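Long-range contacts in RIM-binding protein, isoform F (Drosophila melanogaster, PDB 4Z8A), which recognises peptide motifs of partner proteins through its SH3 domains, here a Cacophony-derived peptide, and probably works at the active zones of synapses: residues P11-A17 and E43-G49; M51-Y57 and L67-L73. All blocks are in the same frame, centred on the assembly; numbering follows the deposited sequence.

Interaction 1 (P11-A17 and E43-G49); sequences PVKRMIA and EIILVYG
M15 and V47 meet where strands 12-16 and 44-48, antiparallel neighbours in the SH3 sheet, carry K13, M15, I45 and V47 on one face. The M15 side chain starts at CB, 4.0 Å from I45 O. Its CG, set anti to the carbonyl carbon (chi1 -64°), passes obliquely over V47 and comes 4.0 Å from V47 CG2. SD rests against the same methyl, and the bend at chi3 turns CE away from V47. A flexible thioether suits this place, since it can follow the outline of a rigid, beta-branched valine and also touch Y57 and L73, which lie outside these strands. On the other face V12 CG2 presses obliquely on the Y48 ring, 3.4 Å from CD2, while V12 CG1 meets L46 CD2. Further along, the I16 side chain lies beside that of I44 in one of its two conformers, and I16 also packs on an apolar side chain of the bound peptide. The backbones pair at K13 with V47 and at M15 with I45, two bonds each; V47 N reaches K13 O at 2.8 Å, almost straight. All hydrogen bonds between the two segments are thus main chain to main chain, and the side chains add apolar packing on both faces.

Interaction 2 (M51-Y57 and L67-L73); sequences MDEDGFY and LVPSNFL
Y57, F56 and S70 carry most of this contact, in which the hairpin of strands 56-61 and 64-69 in the SH3 barrel runs on into the short 3-10 turn at 70-72. Y57 and V68 form a hydrogen-bonded antiparallel pair, with Y57 N to V68 O and V68 N to Y57 O both 2.9 Å. The tyrosine ring meets V68 CG2 at its edge, while CE2 comes obliquely to within 3.4 Å of S70 CB; the Y57 and L73 side chains slide past each other in opposite directions, CD2 meeting CD1. A long flat side chain suits a place that must span strand and turn. F56 points to the other face. Its CB touches L67 CB, and with CG anti to the carbonyl carbon (chi1 -72°) the ring lies beside the V68-P69 backbone, CE2 being 3.8 Å from P69 CB. The same ring makes a cation-pi contact with a basic side chain of the bound peptide, and N71 hydrogen-bonds that peptide through ND2. With an alanine in place of F56, the peptide's basic group would probably lose its aromatic partner and a gap open beside P69 where the ring had been. Before the strand, D54 N bonds D52 OD1 to complete an Asx turn, and F56 N reaches that oxygen from the carboxylate's opposite face. G55, at phi 102°, fits there because a side chain would jam against the preceding carbonyl. G55 O takes two bonds from S70: N at 3.1 Å, and OG, in the carbonyl plane on a lone pair, at 2.8 Å.

Strands 44-48 and 56-61 lie next to each other in one antiparallel sheet, so interactions 1 and 2 share a core without sharing residues. They meet where V47 CG1 packs on Y57 CD1 at 3.4 Å, and again where L73 CD2 reaches A17 CA at 3.8 Å. Each contact includes one edge strand, 12-16 or 64-69 respectively, but interaction 1 has the more exposed residues, with regular backbone pairing throughout. Interaction 2 lies nearer the centre of the chain and is more buried; its strand pairing is short, and side-chain hydroxyl and carboxylate groups take over in the turns. Peptide binding also falls mostly to interaction 2, through F56 and N71, whereas interaction 1 offers I16.

Interaction 1 (P11-A17 and E43-G49)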
# COMPACT_ATOMS: atom_id res chain seq x y z
N PRO A 11 -4.90 -8.20 -12.35
CA PRO A 11 -5.67 -7.50 -11.31
C PRO A 11 -5.08 -7.65 -9.91
O PRO A 11 -5.47 -6.91 -9.01
CB PRO A 11 -7.05 -8.16 -11.39
CG PRO A 11 -6.76 -9.54 -11.89
CD PRO A 11 -5.62 -9.39 -12.85
N VAL A 12 -4.14 -8.57 -9.74
CA VAL A 12 -3.50 -8.81 -8.45
C VAL A 12 -1.97 -8.78 -8.61
O VAL A 12 -1.45 -9.35 -9.56
CB VAL A 12 -3.96 -10.17 -7.86
CG1 VAL A 12 -3.22 -10.48 -6.58
CG2 VAL A 12 -5.47 -10.14 -7.61
N LYS A 13 -1.27 -8.09 -7.72
CA LYS A 13 0.20 -7.99 -7.79
C LYS A 13 0.76 -8.33 -6.43
O LYS A 13 0.06 -8.16 -5.43
CB LYS A 13 0.66 -6.57 -8.20
CG LYS A 13 0.23 -6.12 -9.60
CD LYS A 13 1.04 -6.79 -10.70
CE LYS A 13 2.44 -6.20 -10.77
NZ LYS A 13 3.08 -6.55 -12.06
N ARG A 14 2.00 -8.80 -6.35
CA ARG A 14 2.56 -8.98 -5.02
C ARG A 14 3.63 -7.91 -4.81
O ARG A 14 4.45 -7.62 -5.69
CB ARG A 14 3.09 -10.42 -4.82
CG ARG A 14 4.29 -10.84 -5.60
CD ARG A 14 4.65 -12.35 -5.29
NE ARG A 14 3.75 -13.31 -5.93
CZ ARG A 14 4.10 -14.14 -6.91
NH1 ARG A 14 5.34 -14.14 -7.39
NH2 ARG A 14 3.20 -14.97 -7.43
N MET A 15 3.57 -7.29 -3.64
CA MET A 15 4.46 -6.17 -3.34
C MET A 15 5.17 -6.37 -2.01
O MET A 15 4.53 -6.65 -0.99
CB MET A 15 3.67 -4.87 -3.33
CG MET A 15 3.07 -4.51 -4.68
SD MET A 15 2.54 -2.80 -4.82
CE MET A 15 4.15 -1.99 -4.97
N ILE A 16 6.48 -6.20 -2.03
CA ILE A 16 7.32 -6.35 -0.86
C ILE A 16 7.33 -5.08 0.00
O ILE A 16 7.63 -3.97 -0.49
CB ILE A 16 8.78 -6.67 -1.27
CG1 ILE A 16 8.84 -7.88 -2.19
CG2 ILE A 16 9.65 -6.89 -0.05
CD1 ILE A 16 10.21 -8.00 -2.89
N ALA A 17 7.05 -5.23 1.29
CA ALA A 17 7.17 -4.13 2.24
C ALA A 17 8.63 -3.87 2.54
O ALA A 17 9.35 -4.78 2.92
CB ALA A 17 6.40 -4.45 3.54
N GLU A 43 7.58 -8.49 4.63
CA GLU A 43 6.31 -9.17 4.36
C GLU A 43 5.83 -8.82 2.98
O GLU A 43 6.10 -7.73 2.49
CB GLU A 43 5.24 -8.81 5.39
CG GLU A 43 5.59 -9.24 6.79
CD GLU A 43 4.41 -9.16 7.72
OE1 GLU A 43 4.08 -8.06 8.17
OE2 GLU A 43 3.80 -10.22 7.98
N ILE A 44 5.09 -9.72 2.36
CA ILE A 44 4.56 -9.45 1.03
C ILE A 44 3.04 -9.27 1.06
O ILE A 44 2.31 -10.08 1.59
CB ILE A 44 4.95 -10.57 0.04
CG1 ILE A 44 6.47 -10.59 -0.10
CG2 ILE A 44 4.31 -10.33 -1.31
CD1 ILE A 44 6.99 -11.65 -1.04
N ILE A 45 2.61 -8.16 0.46
CA ILE A 45 1.21 -7.75 0.41
C ILE A 45 0.63 -8.08 -0.95
O ILE A 45 1.22 -7.73 -1.96
CB ILE A 45 1.05 -6.23 0.64
CG1 ILE A 45 1.93 -5.75 1.80
CG2 ILE A 45 -0.43 -5.84 0.79
CD1 ILE A 45 1.61 -6.34 3.14
N LEU A 46 -0.51 -8.76 -0.98
CA LEU A 46 -1.23 -8.92 -2.26
C LEU A 46 -2.05 -7.67 -2.50
O LEU A 46 -2.89 -7.31 -1.68
CB LEU A 46 -2.14 -10.15 -2.25
CG LEU A 46 -1.46 -11.51 -2.32
CD1 LEU A 46 -2.45 -12.62 -2.02
CD2 LEU A 46 -0.83 -11.72 -3.70
N VAL A 47 -1.82 -7.01 -3.64
CA VAL A 47 -2.45 -5.74 -3.94
C VAL A 47 -3.47 -5.91 -5.07
O VAL A 47 -3.17 -6.50 -6.10
CB VAL A 47 -1.38 -4.69 -4.32
CG1 VAL A 47 -2.00 -3.51 -5.00
CG2 VAL A 47 -0.58 -4.30 -3.07
N TYR A 48 -4.68 -5.40 -4.87
CA TYR A 48 -5.78 -5.57 -5.82
C TYR A 48 -6.08 -4.28 -6.57
O TYR A 48 -6.46 -3.30 -5.96
CB TYR A 48 -7.04 -6.05 -5.08
CG TYR A 48 -6.78 -7.34 -4.36
CD1 TYR A 48 -6.23 -7.36 -3.08
CD2 TYR A 48 -7.02 -8.54 -4.98
CE1 TYR A 48 -5.95 -8.56 -2.46
CE2 TYR A 48 -6.76 -9.73 -4.36
CZ TYR A 48 -6.23 -9.74 -3.12
OH TYR A 48 -5.98 -10.95 -2.55
N GLY A 49 -5.94 -4.29 -7.88
CA GLY A 49 -6.22 -3.10 -8.66
C GLY A 49 -5.20 -1.98 -8.50
O GLY A 49 -4.08 -2.21 -8.06

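Interaction 2 (M51-Y57 and L67-L73)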
# COMPACT_ATOMS: atom_id res chain seq x y z
N MET A 51 -3.63 1.96 -7.37
CA MET A 51 -3.63 2.81 -6.17
C MET A 51 -4.78 3.81 -6.28
O MET A 51 -5.21 4.16 -7.37
CB MET A 51 -2.29 3.53 -5.97
CG MET A 51 -1.99 4.69 -6.89
SD MET A 51 -0.50 5.62 -6.40
CE MET A 51 0.79 4.38 -6.49
N ASP A 52 -5.30 4.24 -5.14
CA ASP A 52 -6.38 5.23 -5.17
C ASP A 52 -5.77 6.62 -5.35
O ASP A 52 -4.55 6.77 -5.45
CB ASP A 52 -7.28 5.15 -3.90
CG ASP A 52 -6.55 5.48 -2.59
OD1 ASP A 52 -5.51 6.18 -2.61
OD2 ASP A 52 -7.08 5.08 -1.51
N GLU A 53 -6.63 7.64 -5.41
CA GLU A 53 -6.15 8.97 -5.70
C GLU A 53 -5.27 9.55 -4.59
O GLU A 53 -4.58 10.54 -4.81
CB GLU A 53 -7.32 9.90 -5.99
CG GLU A 53 -8.38 9.95 -4.91
CD GLU A 53 -9.55 10.84 -5.29
OE1 GLU A 53 -9.46 11.55 -6.32
OE2 GLU A 53 -10.55 10.84 -4.55
N ASP A 54 -5.24 8.91 -3.42
CA ASP A 54 -4.43 9.37 -2.30
C ASP A 54 -3.10 8.65 -2.20
O ASP A 54 -2.26 8.99 -1.37
CB ASP A 54 -5.19 9.22 -0.99
CG ASP A 54 -6.50 9.98 -0.99
OD1 ASP A 54 -6.52 11.13 -1.48
OD2 ASP A 54 -7.49 9.42 -0.50
N GLY A 55 -2.92 7.62 -3.02
CA GLY A 55 -1.69 6.86 -2.99
C GLY A 55 -1.73 5.53 -2.28
O GLY A 55 -0.68 4.91 -2.08
N PHE A 56 -2.91 5.06 -1.88
CA PHE A 56 -3.01 3.79 -1.15
C PHE A 56 -3.47 2.64 -2.04
O PHE A 56 -4.30 2.84 -2.93
CB PHE A 56 -3.98 3.93 0.04
CG PHE A 56 -3.41 4.75 1.17
CD1 PHE A 56 -3.41 6.13 1.10
CD2 PHE A 56 -2.83 4.14 2.27
CE1 PHE A 56 -2.86 6.88 2.12
CE2 PHE A 56 -2.30 4.88 3.30
CZ PHE A 56 -2.29 6.27 3.21
N TYR A 57 -2.95 1.45 -1.78
CA TYR A 57 -3.45 0.24 -2.44
C TYR A 57 -4.40 -0.49 -1.52
O TYR A 57 -4.18 -0.49 -0.33
CB TYR A 57 -2.33 -0.73 -2.78
CG TYR A 57 -1.31 -0.24 -3.79
CD1 TYR A 57 -1.65 -0.10 -5.13
CD2 TYR A 57 -0.01 0.04 -3.41
CE1 TYR A 57 -0.71 0.33 -6.06
CE2 TYR A 57 0.92 0.48 -4.34
CZ TYR A 57 0.56 0.63 -5.65
OH TYR A 57 1.50 1.05 -6.58
N LEU A 67 -6.09 -0.78 3.47
CA LEU A 67 -5.30 0.10 2.64
C LEU A 67 -3.85 0.15 3.12
O LEU A 67 -3.58 0.18 4.32
CB LEU A 67 -5.91 1.51 2.63
CG LEU A 67 -7.33 1.61 2.04
CD1 LEU A 67 -7.87 3.03 2.22
CD2 LEU A 67 -7.36 1.22 0.57
N VAL A 68 -2.93 0.18 2.16
CA VAL A 68 -1.49 0.26 2.45
C VAL A 68 -0.85 1.41 1.67
O VAL A 68 -1.18 1.65 0.51
CB VAL A 68 -0.79 -1.08 2.11
CG1 VAL A 68 -1.39 -2.21 2.91
CG2 VAL A 68 -0.91 -1.38 0.65
N PRO A 69 0.05 2.15 2.33
CA PRO A 69 0.71 3.30 1.67
C PRO A 69 1.73 2.85 0.61
O PRO A 69 2.66 2.12 0.93
CB PRO A 69 1.42 4.02 2.82
CG PRO A 69 1.70 2.97 3.82
CD PRO A 69 0.56 1.93 3.69
N SER A 70 1.54 3.29 -0.62
CA SER A 70 2.38 2.83 -1.73
C SER A 70 3.85 3.13 -1.49
O SER A 70 4.72 2.39 -1.97
CB SER A 70 1.91 3.48 -3.03
OG SER A 70 1.98 4.91 -2.94
N ASN A 71 4.15 4.18 -0.74
CA ASN A 71 5.52 4.62 -0.60
C ASN A 71 6.30 3.79 0.42
O ASN A 71 7.48 4.02 0.59
CB ASN A 71 5.60 6.13 -0.29
CG ASN A 71 4.83 6.55 0.94
OD1 ASN A 71 3.89 5.88 1.37
ND2 ASN A 71 5.21 7.70 1.51
N PHE A 72 5.66 2.79 1.04
CA PHE A 72 6.36 1.90 1.95
C PHE A 72 6.72 0.57 1.28
O PHE A 72 7.34 -0.29 1.89
CB PHE A 72 5.52 1.63 3.21
CG PHE A 72 5.70 2.68 4.28
CD1 PHE A 72 5.34 3.99 4.04
CD2 PHE A 72 6.18 2.33 5.53
CE1 PHE A 72 5.51 4.97 5.01
CE2 PHE A 72 6.34 3.30 6.52
CZ PHE A 72 6.01 4.62 6.26
N LEU A 73 6.29 0.41 0.03
CA LEU A 73 6.44 -0.85 -0.71
C LEU A 73 7.45 -0.71 -1.82
O LEU A 73 7.73 0.40 -2.26
CB LEU A 73 5.10 -1.27 -1.32
CG LEU A 73 3.96 -1.27 -0.30
CD1 LEU A 73 2.65 -1.63 -1.01
CD2 LEU A 73 4.22 -2.22 0.87